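Local coordinates for protein siroheme decarboxylase (Hydrogenobacter thermophilus, PDB 4CH7) that catalyses the decarboxylation of siroheme to 12,18-didecarboxysiroheme, part of heme d1 biosynthesis, at residues S182-E187 / L191-R196; I16-E21 / E206-L211; V176-G181 / K195-S200; A87-S92 / E325-E330. One frame throughout, in Å; residues are numbered along the deposited sequence.

In the fold
From the N terminus, the chain first sets down loop 16-21 of its N-terminal helix-turn-helix domain, which waits 185 residues for helix 201-213 of the second such domain; contact 2 thereby joins the two. Segment 87-92, in the first AsnC-like domain, finds its partner in the C-terminal helix 323-335, so contact 4 closes the longest loop and crosses contact 2. Within both these loops lie contacts 1 and 3, two short closures inside the second helix-turn-helix domain. They bring helix 170-179 and the loop after it against helix 191-196 and the turn that follows, sharing Lys195 and Arg196. Contacts 1, 2 and 3 touch one another; contact 4 stands apart, about 10 Å from contact 3 between nearest atoms.

Contact 1. Residues S182-E187 / L191-R196; sequences SFPLVE and LEYAKR
In the helix-turn-helix domain of the second half of the chain, the phenol of Tyr193 on helix 191-196 meets Pro184 and the backbone of Ser182 in the loop that leads into this helix. The ring and the proline come from opposite directions. Pro184 CD lies 3.6 Å from Tyr193 OH, and the same methylene is 4.0 Å from Tyr193 CZ, an oblique approach at the hydroxyl end of the ring. Beside it the carbonyl of Ser182 comes close, with Ser182 O 3.3 Å from Tyr193 OH. The tyrosine reaches the loop because its CG stands anti to the carbonyl carbon (chi1 -73°), which sends the ring off the helix toward Pro184. Between loop and helix the buried ring also touches Ile178 and Thr179 of helix 170-179 and Leu204 of helix 201-213, and so meets both other helices of the three-helix unit. With an alanine here, Pro184 CD would probably lose its partner at the phenol end and a gap is likely to open between the loop and those two helices. Further along the loop Leu185 centres an inverse gamma turn, closed by a weak bond from Val186 N to Pro184 O of 3.1 Å, while Phe183 packs edge-to-face with Phe190.

Contact 2. Residues I16-E21 / E206-L211; sequences IPLVKE and EKLSAL
Leu18, in the loop before helix 22-30 of the N-terminal helix-turn-helix domain, packs on Leu208 and Ser209 of helix 201-213, the third helix of the second such domain. The apolar part rests on both leucine methyls: Leu18 CD1 and Leu18 CD2 each lie 4.1 Å from Leu208 CB, and the two side chains cross at about a right angle. Leu18 CG stands anti to the carbonyl carbon (chi1 -63°), which carries both methyls to the helix. Phe190 touches both leucines, and Leu208 also reaches Ile175 on helix 170-179. Backbone atoms of the helix add to the surface, for Leu18 CD1 sits 3.7 Å from Ser209 N and 3.8 Å from Leu208 C. Within the loop, Leu18 is the centre of an inverse gamma turn, with a weak bond from Val19 N to Pro17 O; the turn presents the side chain to the helix. Leu185, centre of the same kind of turn in the second domain, touches helix 34-47 of the first, making the exchange between the domains reciprocal. The one polar side chain that touches Leu18 across the two segments spends its hydroxyl on its own helix: Ser209 OG bonds to Leu205 O, one turn back, and meets Leu18 CD1 at 3.9 Å.

Contact 3. Residues V176-G181 / K195-S200; sequences VSITQG and KRLRMS
Ile178, near the end of helix 170-179, fits between Arg196 and Leu197 where helix 191-196 gives way to the turn of the helix-turn-helix. Its two branches part: with chi1 at 78°, CG1 takes the crowded position between backbone N and carbonyl carbon, and CG2 is directed to the arginine. Ile178 and Arg196 run antiparallel alongside one another; Ile178 CB lies 3.8 Å above the guanidinium plane, nearer its margin than its centre, and Ile178 CG2 comes within 3.7 Å of Arg196 NH2. A bend at chi3 brings that flat group over the isoleucine. Leu197 behaves differently, meeting the other branch tip to tip, with Ile178 CD1 3.6 Å from Leu197 CG. Leu197 is also backed by Ile175 and Leu204, which links the three helices of the domain. Just past it the helix closes in a Schellman motif at Arg198, whose phi is positive (58°); Ser200 then caps the next helix, its OG bonding to Glu203 N. Lys195 O serves Arg198 twice, receiving Arg198 N and Arg198 NH1 from opposite faces of its carbonyl plane; the Arg198 NH1 bond is 3.2 Å long, in the guanidinium plane, and 152° at the hydrogen.

Contact 4. Residues A87-S92 / E325-E330; sequences ACPGVS and ERWFKE
Cys88 and Trp327 face each other with CA atoms 6.7 Å apart, the cysteine opening a type I beta turn, closed by Val91 N to Cys88 O, that leads into strand 91-97, the tryptophan riding on helix 323-335. The indole takes the turn on one face. Over the six-membered ring stand both Cys88 side-chain atoms: CB makes a CH-pi contact, and SG a sulfur-aromatic one, 3.8 Å from the ring centroid and 17° off the normal. Over the five-membered ring comes Pro89 CD, 3.9 Å from that centroid. Ala87 adds its carbonyl at a slant, Ala87 O lying 3.5 Å from Trp327 CD1. The sulfur reaches over the six-membered ring because Cys88 SG is anti to its own backbone N (chi1 -179°); it also accepts a weak bond from Gly90 N, 3.4 Å from Cys88 SG, which ties it to the turn. Met123 of helix 116-126 touches both Cys88 and Trp327. Replacing the indole by the small side chain of an alanine is likely to leave Cys88 and Pro89 without their aromatic partner and open a gap between turn and helix. The side chain of Cys88 lies about 12 Å from that of His93, the inferred active-site residue. The C-terminal helix is thus laid on the helix-to-strand turn of an AsnC-like domain of the dimeric alpha/beta-barrel fold, its barrel here completed by both halves of one chain.

Contact 1. Residues S182-E187 / L191-R196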
loop_
_atom_site.group_PDB
_atom_site.type_symbol
_atom_site.label_atom_id
_atom_site.label_comp_id
_atom_site.label_asym_id
_atom_site.label_seq_id
_atom_site.Cartn_x
_atom_site.Cartn_y
_atom_site.Cartn_z
ATOM N N SER A 182 -4.745 14.869 0.284
ATOM C CA SER A 182 -4.118 15.668 1.336
ATOM C C SER A 182 -5.142 16.259 2.297
ATOM O O SER A 182 -6.076 16.940 1.875
ATOM C CB SER A 182 -3.289 16.800 0.726
ATOM O OG SER A 182 -2.121 16.313 0.092
ATOM N N PHE A 183 -4.959 15.995 3.588
ATOM C CA PHE A 183 -5.821 16.564 4.614
ATOM C C PHE A 183 -5.532 18.052 4.729
ATOM O O PHE A 183 -4.391 18.444 4.987
ATOM C CB PHE A 183 -5.574 15.873 5.953
ATOM C CG PHE A 183 -6.654 16.108 6.972
ATOM C CD1 PHE A 183 -7.950 15.655 6.748
ATOM C CD2 PHE A 183 -6.368 16.754 8.167
ATOM C CE1 PHE A 183 -8.947 15.861 7.688
ATOM C CE2 PHE A 183 -7.356 16.964 9.114
ATOM C CZ PHE A 183 -8.650 16.512 8.873
ATOM N N PRO A 184 -6.565 18.886 4.525
ATOM C CA PRO A 184 -6.398 20.342 4.562
ATOM C C PRO A 184 -5.813 20.808 5.890
ATOM O O PRO A 184 -6.292 20.395 6.947
ATOM C CB PRO A 184 -7.833 20.860 4.421
ATOM C CG PRO A 184 -8.583 19.755 3.733
ATOM C CD PRO A 184 -7.961 18.490 4.258
ATOM N N LEU A 185 -4.786 21.651 5.835
ATOM C CA LEU A 185 -4.201 22.197 7.049
ATOM C C LEU A 185 -4.906 23.497 7.415
ATOM O O LEU A 185 -4.332 24.582 7.312
ATOM C CB LEU A 185 -2.695 22.403 6.886
ATOM C CG LEU A 185 -1.902 21.124 6.607
ATOM C CD1 LEU A 185 -0.404 21.356 6.706
ATOM C CD2 LEU A 185 -2.336 20.019 7.549
ATOM N N VAL A 186 -6.161 23.366 7.838
ATOM C CA VAL A 186 -6.994 24.511 8.185
ATOM C C VAL A 186 -7.746 24.247 9.485
ATOM O O VAL A 186 -7.706 23.140 10.021
ATOM C CB VAL A 186 -8.005 24.830 7.063
ATOM C CG1 VAL A 186 -7.292 25.374 5.839
ATOM C CG2 VAL A 186 -8.810 23.593 6.704
ATOM N N GLU A 187 -8.429 25.273 9.981
ATOM C CA GLU A 187 -9.176 25.182 11.227
ATOM C C GLU A 187 -10.354 24.219 11.108
ATOM O O GLU A 187 -10.689 23.508 12.058
ATOM C CB GLU A 187 -9.661 26.574 11.635
ATOM C CG GLU A 187 -10.641 26.600 12.795
ATOM C CD GLU A 187 -10.668 27.944 13.490
ATOM O OE1 GLU A 187 -9.578 28.489 13.756
ATOM O OE2 GLU A 187 -11.773 28.449 13.776
ATOM N N LEU A 191 -14.893 20.807 6.534
ATOM C CA LEU A 191 -15.944 21.703 6.052
ATOM C C LEU A 191 -16.124 21.684 4.535
ATOM O O LEU A 191 -17.232 21.463 4.043
ATOM C CB LEU A 191 -15.703 23.135 6.530
ATOM C CG LEU A 191 -16.802 24.122 6.137
ATOM C CD1 LEU A 191 -18.147 23.623 6.633
ATOM C CD2 LEU A 191 -16.516 25.515 6.673
ATOM N N GLU A 192 -15.045 21.931 3.797
ATOM C CA GLU A 192 -15.113 21.937 2.338
ATOM C C GLU A 192 -15.558 20.592 1.776
ATOM O O GLU A 192 -16.351 20.540 0.833
ATOM C CB GLU A 192 -13.777 22.358 1.721
ATOM C CG GLU A 192 -13.616 23.863 1.575
ATOM C CD GLU A 192 -14.821 24.518 0.922
ATOM O OE1 GLU A 192 -15.307 24.002 -0.106
ATOM O OE2 GLU A 192 -15.286 25.550 1.445
ATOM N N TYR A 193 -15.047 19.511 2.362
ATOM C CA TYR A 193 -15.474 18.160 2.010
ATOM C C TYR A 193 -16.982 18.014 2.181
ATOM O O TYR A 193 -17.671 17.491 1.307
ATOM C CB TYR A 193 -14.773 17.129 2.899
ATOM C CG TYR A 193 -13.306 16.908 2.595
ATOM C CD1 TYR A 193 -12.777 17.220 1.351
ATOM C CD2 TYR A 193 -12.453 16.377 3.554
ATOM C CE1 TYR A 193 -11.439 17.014 1.073
ATOM C CE2 TYR A 193 -11.113 16.168 3.282
ATOM C CZ TYR A 193 -10.612 16.489 2.041
ATOM O OH TYR A 193 -9.279 16.283 1.766
ATOM N N ALA A 194 -17.484 18.482 3.318
ATOM C CA ALA A 194 -18.905 18.398 3.637
ATOM C C ALA A 194 -19.763 19.185 2.647
ATOM O O ALA A 194 -20.823 18.715 2.227
ATOM C CB ALA A 194 -19.154 18.874 5.059
ATOM N N LYS A 195 -19.310 20.385 2.290
ATOM C CA LYS A 195 -20.006 21.207 1.303
ATOM C C LYS A 195 -20.076 20.496 -0.047
ATOM O O LYS A 195 -21.116 20.499 -0.703
ATOM C CB LYS A 195 -19.309 22.560 1.136
ATOM C CG LYS A 195 -19.418 23.492 2.337
ATOM C CD LYS A 195 -18.768 24.837 2.031
ATOM C CE LYS A 195 -18.742 25.747 3.251
ATOM N NZ LYS A 195 -20.106 26.119 3.712
ATOM N N ARG A 196 -18.960 19.895 -0.455
ATOM C CA ARG A 196 -18.897 19.155 -1.713
ATOM C C ARG A 196 -19.824 17.944 -1.687
ATOM O O ARG A 196 -20.423 17.589 -2.701
ATOM C CB ARG A 196 -17.461 18.710 -2.009
ATOM C CG ARG A 196 -16.508 19.843 -2.382
ATOM C CD ARG A 196 -15.056 19.368 -2.432
ATOM N NE ARG A 196 -14.820 18.389 -3.492
ATOM C CZ ARG A 196 -13.657 17.780 -3.703
ATOM N NH1 ARG A 196 -12.615 18.041 -2.926
ATOM N NH2 ARG A 196 -13.534 16.904 -4.690
#

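Contact 2. Residues I16-E21 / E206-L211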
loop_
_atom_site.group_PDB
_atom_site.type_symbol
_atom_site.label_atom_id
_atom_site.label_comp_id
_atom_site.label_asym_id
_atom_site.label_seq_id
_atom_site.Cartn_x
_atom_site.Cartn_y
_atom_site.Cartn_z
ATOM N N ILE A 16 -5.572 11.309 13.971
ATOM C CA ILE A 16 -6.123 12.639 14.183
ATOM C C ILE A 16 -7.633 12.557 14.375
ATOM O O ILE A 16 -8.337 12.007 13.528
ATOM C CB ILE A 16 -5.759 13.566 13.012
ATOM C CG1 ILE A 16 -4.241 13.711 12.928
ATOM C CG2 ILE A 16 -6.406 14.932 13.164
ATOM C CD1 ILE A 16 -3.786 14.684 11.886
ATOM N N PRO A 17 -8.132 13.106 15.499
ATOM C CA PRO A 17 -9.533 12.930 15.911
ATOM C C PRO A 17 -10.551 13.409 14.884
ATOM O O PRO A 17 -10.357 14.445 14.244
ATOM C CB PRO A 17 -9.636 13.777 17.188
ATOM C CG PRO A 17 -8.486 14.741 17.122
ATOM C CD PRO A 17 -7.392 13.979 16.430
ATOM N N LEU A 18 -11.631 12.648 14.736
ATOM C CA LEU A 18 -12.720 13.025 13.848
ATOM C C LEU A 18 -13.634 14.027 14.538
ATOM O O LEU A 18 -14.708 13.677 15.027
ATOM C CB LEU A 18 -13.504 11.788 13.411
ATOM C CG LEU A 18 -12.700 10.771 12.601
ATOM C CD1 LEU A 18 -13.475 9.480 12.430
ATOM C CD2 LEU A 18 -12.342 11.353 11.252
ATOM N N VAL A 19 -13.181 15.275 14.593
ATOM C CA VAL A 19 -13.972 16.368 15.139
ATOM C C VAL A 19 -13.914 17.511 14.136
ATOM O O VAL A 19 -13.183 17.428 13.148
ATOM C CB VAL A 19 -13.433 16.830 16.506
ATOM C CG1 VAL A 19 -13.397 15.672 17.484
ATOM C CG2 VAL A 19 -12.048 17.422 16.359
ATOM N N LYS A 20 -14.677 18.571 14.381
ATOM C CA LYS A 20 -14.715 19.693 13.450
ATOM C C LYS A 20 -13.400 20.467 13.443
ATOM O O LYS A 20 -12.963 20.947 12.398
ATOM C CB LYS A 20 -15.877 20.627 13.776
ATOM C CG LYS A 20 -17.244 19.969 13.649
ATOM C CD LYS A 20 -18.358 20.956 13.945
ATOM C CE LYS A 20 -19.718 20.283 13.862
ATOM N NZ LYS A 20 -20.816 21.218 14.224
ATOM N N GLU A 21 -12.773 20.583 14.611
ATOM C CA GLU A 21 -11.509 21.305 14.736
ATOM C C GLU A 21 -10.438 20.433 15.389
ATOM O O GLU A 21 -10.091 20.636 16.554
ATOM C CB GLU A 21 -11.704 22.599 15.534
ATOM C CG GLU A 21 -12.752 23.539 14.946
ATOM C CD GLU A 21 -12.965 24.786 15.782
ATOM O OE1 GLU A 21 -12.114 25.086 16.643
ATOM O OE2 GLU A 21 -13.987 25.469 15.571
ATOM N N GLU A 206 -19.978 11.832 11.182
ATOM C CA GLU A 206 -20.800 10.701 11.590
ATOM C C GLU A 206 -20.485 9.480 10.729
ATOM O O GLU A 206 -20.314 8.370 11.239
ATOM C CB GLU A 206 -22.275 11.077 11.448
ATOM C CG GLU A 206 -23.260 10.065 12.001
ATOM C CD GLU A 206 -24.693 10.548 11.890
ATOM O OE1 GLU A 206 -25.096 11.399 12.710
ATOM O OE2 GLU A 206 -25.410 10.079 10.981
ATOM N N LYS A 207 -20.397 9.701 9.422
ATOM C CA LYS A 207 -20.117 8.632 8.470
ATOM C C LYS A 207 -18.662 8.181 8.531
ATOM O O LYS A 207 -18.367 6.996 8.387
ATOM C CB LYS A 207 -20.475 9.086 7.057
ATOM C CG LYS A 207 -21.958 9.345 6.874
ATOM C CD LYS A 207 -22.232 10.198 5.655
ATOM C CE LYS A 207 -23.698 10.572 5.602
ATOM N NZ LYS A 207 -24.580 9.389 5.403
ATOM N N LEU A 208 -17.755 9.130 8.739
ATOM C CA LEU A 208 -16.338 8.815 8.867
ATOM C C LEU A 208 -16.081 7.985 10.120
ATOM O O LEU A 208 -15.279 7.052 10.103
ATOM C CB LEU A 208 -15.504 10.094 8.883
ATOM C CG LEU A 208 -15.424 10.821 7.543
ATOM C CD1 LEU A 208 -14.596 12.083 7.652
ATOM C CD2 LEU A 208 -14.850 9.897 6.488
ATOM N N SER A 209 -16.777 8.324 11.202
ATOM C CA SER A 209 -16.675 7.574 12.446
ATOM C C SER A 209 -17.122 6.129 12.247
ATOM O O SER A 209 -16.452 5.203 12.692
ATOM C CB SER A 209 -17.508 8.242 13.540
ATOM O OG SER A 209 -17.108 9.583 13.734
ATOM N N ALA A 210 -18.248 5.947 11.564
ATOM C CA ALA A 210 -18.791 4.617 11.304
ATOM C C ALA A 210 -17.838 3.771 10.465
ATOM O O ALA A 210 -17.683 2.573 10.708
ATOM C CB ALA A 210 -20.144 4.725 10.623
ATOM N N LEU A 211 -17.218 4.395 9.467
ATOM C CA LEU A 211 -16.219 3.726 8.644
ATOM C C LEU A 211 -15.008 3.328 9.484
ATOM O O LEU A 211 -14.391 2.288 9.247
ATOM C CB LEU A 211 -15.790 4.622 7.480
ATOM C CG LEU A 211 -16.829 4.862 6.386
ATOM C CD1 LEU A 211 -16.334 5.866 5.363
ATOM C CD2 LEU A 211 -17.185 3.553 5.714
#

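Contact 3. Residues V176-G181 / K195-S200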
loop_
_atom_site.group_PDB
_atom_site.type_symbol
_atom_site.label_atom_id
_atom_site.label_comp_id
_atom_site.label_asym_id
_atom_site.label_seq_id
_atom_site.Cartn_x
_atom_site.Cartn_y
_atom_site.Cartn_z
ATOM N N VAL A 176 -14.950 8.491 0.366
ATOM C CA VAL A 176 -13.579 8.009 0.206
ATOM C C VAL A 176 -12.877 8.729 -0.944
ATOM O O VAL A 176 -11.722 9.140 -0.815
ATOM C CB VAL A 176 -13.543 6.487 -0.034
ATOM C CG1 VAL A 176 -12.141 6.034 -0.398
ATOM C CG2 VAL A 176 -14.032 5.744 1.197
ATOM N N SER A 177 -13.591 8.892 -2.055
ATOM C CA SER A 177 -13.051 9.529 -3.255
ATOM C C SER A 177 -12.466 10.920 -3.003
ATOM O O SER A 177 -11.345 11.215 -3.424
ATOM C CB SER A 177 -14.129 9.608 -4.337
ATOM O OG SER A 177 -13.689 10.382 -5.436
ATOM N N ILE A 178 -13.220 11.764 -2.303
ATOM C CA ILE A 178 -12.824 13.156 -2.107
ATOM C C ILE A 178 -11.994 13.406 -0.843
ATOM O O ILE A 178 -11.359 14.453 -0.717
ATOM C CB ILE A 178 -14.042 14.105 -2.089
ATOM C CG1 ILE A 178 -14.758 14.047 -0.737
ATOM C CG2 ILE A 178 -15.003 13.783 -3.228
ATOM C CD1 ILE A 178 -15.518 15.312 -0.408
ATOM N N THR A 179 -11.999 12.453 0.088
ATOM C CA THR A 179 -11.272 12.611 1.350
ATOM C C THR A 179 -9.884 11.966 1.345
ATOM O O THR A 179 -9.040 12.304 2.172
ATOM C CB THR A 179 -12.068 12.048 2.552
ATOM O OG1 THR A 179 -12.378 10.664 2.332
ATOM C CG2 THR A 179 -13.349 12.834 2.769
ATOM N N GLN A 180 -9.652 11.049 0.409
ATOM C CA GLN A 180 -8.426 10.246 0.385
ATOM C C GLN A 180 -7.132 11.048 0.204
ATOM O O GLN A 180 -6.054 10.575 0.568
ATOM C CB GLN A 180 -8.517 9.156 -0.691
ATOM C CG GLN A 180 -8.718 9.685 -2.112
ATOM C CD GLN A 180 -8.865 8.575 -3.138
ATOM O OE1 GLN A 180 -8.205 7.540 -3.049
ATOM N NE2 GLN A 180 -9.731 8.789 -4.122
ATOM N N GLY A 181 -7.238 12.256 -0.344
ATOM C CA GLY A 181 -6.063 13.062 -0.639
ATOM C C GLY A 181 -5.480 13.793 0.555
ATOM O O GLY A 181 -5.686 13.388 1.697
ATOM N N LYS A 195 -19.310 20.385 2.290
ATOM C CA LYS A 195 -20.006 21.207 1.303
ATOM C C LYS A 195 -20.076 20.496 -0.047
ATOM O O LYS A 195 -21.116 20.499 -0.703
ATOM C CB LYS A 195 -19.309 22.560 1.136
ATOM C CG LYS A 195 -19.418 23.492 2.337
ATOM C CD LYS A 195 -18.768 24.837 2.031
ATOM C CE LYS A 195 -18.742 25.747 3.251
ATOM N NZ LYS A 195 -20.106 26.119 3.712
ATOM N N ARG A 196 -18.960 19.895 -0.455
ATOM C CA ARG A 196 -18.897 19.155 -1.713
ATOM C C ARG A 196 -19.824 17.944 -1.687
ATOM O O ARG A 196 -20.423 17.589 -2.701
ATOM C CB ARG A 196 -17.461 18.710 -2.009
ATOM C CG ARG A 196 -16.508 19.843 -2.382
ATOM C CD ARG A 196 -15.056 19.368 -2.432
ATOM N NE ARG A 196 -14.820 18.389 -3.492
ATOM C CZ ARG A 196 -13.657 17.780 -3.703
ATOM N NH1 ARG A 196 -12.615 18.041 -2.926
ATOM N NH2 ARG A 196 -13.534 16.904 -4.690
ATOM N N LEU A 197 -19.944 17.320 -0.520
ATOM C CA LEU A 197 -20.803 16.154 -0.356
ATOM C C LEU A 197 -22.253 16.548 -0.096
ATOM O O LEU A 197 -23.106 15.681 0.099
ATOM C CB LEU A 197 -20.281 15.258 0.769
ATOM C CG LEU A 197 -18.937 14.606 0.457
ATOM C CD1 LEU A 197 -18.341 13.938 1.683
ATOM C CD2 LEU A 197 -19.089 13.610 -0.675
ATOM N N ARG A 198 -22.518 17.855 -0.105
ATOM C CA ARG A 198 -23.858 18.395 0.125
ATOM C C ARG A 198 -24.430 17.964 1.473
ATOM O O ARG A 198 -25.625 17.681 1.586
ATOM C CB ARG A 198 -24.809 17.983 -1.002
ATOM C CG ARG A 198 -24.341 18.383 -2.395
ATOM C CD ARG A 198 -24.396 19.891 -2.588
ATOM N NE ARG A 198 -24.235 20.253 -3.992
ATOM C CZ ARG A 198 -23.091 20.653 -4.537
ATOM N NH1 ARG A 198 -21.998 20.757 -3.794
ATOM N NH2 ARG A 198 -23.039 20.955 -5.829
HETATM N N MSE A 199 -23.573 17.909 2.489
HETATM C CA MSE A 199 -24.006 17.543 3.829
HETATM C C MSE A 199 -23.312 18.413 4.871
HETATM O O MSE A 199 -22.399 19.174 4.547
HETATM C CB MSE A 199 -23.751 16.053 4.098
HETATM C CG MSE A 199 -22.290 15.621 4.016
HETATM SE SE MSE A 199 -22.002 13.762 4.532
HETATM C CE MSE A 199 -22.344 12.897 2.839
ATOM N N SER A 200 -23.758 18.309 6.118
ATOM C CA SER A 200 -23.125 19.038 7.206
ATOM C C SER A 200 -21.825 18.345 7.598
ATOM O O SER A 200 -21.583 17.199 7.207
ATOM C CB SER A 200 -24.057 19.117 8.412
ATOM O OG SER A 200 -24.196 17.853 9.034
#

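Contact 4. Residues A87-S92 / E325-E330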
loop_
_atom_site.group_PDB
_atom_site.type_symbol
_atom_site.label_atom_id
_atom_site.label_comp_id
_atom_site.label_asym_id
_atom_site.label_seq_id
_atom_site.Cartn_x
_atom_site.Cartn_y
_atom_site.Cartn_z
ATOM N N ALA A 87 0.704 1.606 -16.983
ATOM C CA ALA A 87 -0.497 2.253 -17.504
ATOM C C ALA A 87 -1.736 1.943 -16.665
ATOM O O ALA A 87 -2.650 2.764 -16.571
ATOM C CB ALA A 87 -0.725 1.854 -18.954
ATOM N N CYS A 88 -1.763 0.759 -16.061
ATOM C CA CYS A 88 -2.881 0.374 -15.209
ATOM C C CYS A 88 -2.943 1.230 -13.951
ATOM O O CYS A 88 -1.985 1.278 -13.179
ATOM C CB CYS A 88 -2.796 -1.103 -14.831
ATOM S SG CYS A 88 -4.160 -1.665 -13.792
ATOM N N PRO A 89 -4.081 1.912 -13.745
ATOM C CA PRO A 89 -4.314 2.783 -12.589
ATOM C C PRO A 89 -4.365 1.990 -11.289
ATOM O O PRO A 89 -4.245 2.577 -10.214
ATOM C CB PRO A 89 -5.691 3.392 -12.881
ATOM C CG PRO A 89 -5.880 3.239 -14.371
ATOM C CD PRO A 89 -5.210 1.938 -14.690
ATOM N N GLY A 90 -4.546 0.676 -11.390
ATOM C CA GLY A 90 -4.602 -0.178 -10.215
ATOM C C GLY A 90 -3.258 -0.745 -9.794
ATOM O O GLY A 90 -3.159 -1.419 -8.765
ATOM N N VAL A 91 -2.224 -0.479 -10.589
ATOM C CA VAL A 91 -0.870 -0.913 -10.256
ATOM C C VAL A 91 -0.147 0.167 -9.452
ATOM O O VAL A 91 0.076 1.271 -9.948
ATOM C CB VAL A 91 -0.056 -1.269 -11.513
ATOM C CG1 VAL A 91 1.387 -1.575 -11.141
ATOM C CG2 VAL A 91 -0.685 -2.454 -12.224
ATOM N N SER A 92 0.210 -0.155 -8.209
ATOM C CA SER A 92 0.847 0.808 -7.311
ATOM C C SER A 92 2.367 0.772 -7.431
ATOM O O SER A 92 3.004 1.792 -7.705
ATOM C CB SER A 92 0.431 0.540 -5.864
ATOM O OG SER A 92 0.782 -0.774 -5.466
ATOM N N GLU A 325 -11.590 1.705 -14.816
ATOM C CA GLU A 325 -12.614 1.136 -15.680
ATOM C C GLU A 325 -12.371 1.536 -17.130
ATOM O O GLU A 325 -12.386 0.692 -18.025
ATOM C CB GLU A 325 -14.002 1.594 -15.225
ATOM C CG GLU A 325 -15.145 1.115 -16.108
ATOM C CD GLU A 325 -16.494 1.624 -15.641
ATOM O OE1 GLU A 325 -16.807 1.476 -14.442
ATOM O OE2 GLU A 325 -17.241 2.178 -16.474
ATOM N N ARG A 326 -12.127 2.824 -17.347
ATOM C CA ARG A 326 -11.825 3.342 -18.675
ATOM C C ARG A 326 -10.569 2.690 -19.246
ATOM O O ARG A 326 -10.522 2.346 -20.428
ATOM C CB ARG A 326 -11.670 4.864 -18.630
ATOM C CG ARG A 326 -11.241 5.483 -19.947
ATOM C CD ARG A 326 -11.318 7.001 -19.903
ATOM N NE ARG A 326 -10.729 7.553 -18.687
ATOM C CZ ARG A 326 -9.422 7.678 -18.476
ATOM N NH1 ARG A 326 -8.555 7.282 -19.396
ATOM N NH2 ARG A 326 -8.979 8.197 -17.341
ATOM N N TRP A 327 -9.560 2.510 -18.399
ATOM C CA TRP A 327 -8.366 1.775 -18.792
ATOM C C TRP A 327 -8.715 0.329 -19.111
ATOM O O TRP A 327 -8.161 -0.262 -20.039
ATOM C CB TRP A 327 -7.310 1.809 -17.685
ATOM C CG TRP A 327 -6.146 0.907 -17.972
ATOM C CD1 TRP A 327 -5.023 1.218 -18.684
ATOM C CD2 TRP A 327 -5.997 -0.459 -17.563
ATOM N NE1 TRP A 327 -4.184 0.129 -18.740
ATOM C CE2 TRP A 327 -4.759 -0.913 -18.060
ATOM C CE3 TRP A 327 -6.788 -1.342 -16.824
ATOM C CZ2 TRP A 327 -4.297 -2.211 -17.841
ATOM C CZ3 TRP A 327 -6.327 -2.629 -16.608
ATOM C CH2 TRP A 327 -5.097 -3.050 -17.117
ATOM N N PHE A 328 -9.631 -0.237 -18.332
ATOM C CA PHE A 328 -10.010 -1.636 -18.483
ATOM C C PHE A 328 -10.742 -1.907 -19.797
ATOM O O PHE A 328 -10.446 -2.887 -20.481
ATOM C CB PHE A 328 -10.857 -2.098 -17.296
ATOM C CG PHE A 328 -11.103 -3.578 -17.273
ATOM C CD1 PHE A 328 -10.037 -4.470 -17.303
ATOM C CD2 PHE A 328 -12.394 -4.081 -17.213
ATOM C CE1 PHE A 328 -10.255 -5.836 -17.283
ATOM C CE2 PHE A 328 -12.619 -5.447 -17.191
ATOM C CZ PHE A 328 -11.547 -6.325 -17.227
ATOM N N LYS A 329 -11.697 -1.040 -20.135
ATOM C CA LYS A 329 -12.437 -1.146 -21.390
ATOM C C LYS A 329 -11.476 -1.167 -22.571
ATOM O O LYS A 329 -11.635 -1.955 -23.503
ATOM C CB LYS A 329 -13.390 0.038 -21.558
ATOM C CG LYS A 329 -14.323 0.301 -20.387
ATOM C CD LYS A 329 -15.391 -0.766 -20.249
ATOM C CE LYS A 329 -16.462 -0.338 -19.253
ATOM N NZ LYS A 329 -17.155 0.908 -19.687
ATOM N N GLU A 330 -10.477 -0.290 -22.518
ATOM C CA GLU A 330 -9.472 -0.189 -23.569
ATOM C C GLU A 330 -8.689 -1.486 -23.740
ATOM O O GLU A 330 -8.375 -1.880 -24.862
ATOM C CB GLU A 330 -8.517 0.971 -23.284
ATOM C CG GLU A 330 -8.887 2.249 -24.008
ATOM C CD GLU A 330 -8.861 2.081 -25.512
ATOM O OE1 GLU A 330 -7.768 1.829 -26.062
ATOM O OE2 GLU A 330 -9.931 2.193 -26.145
#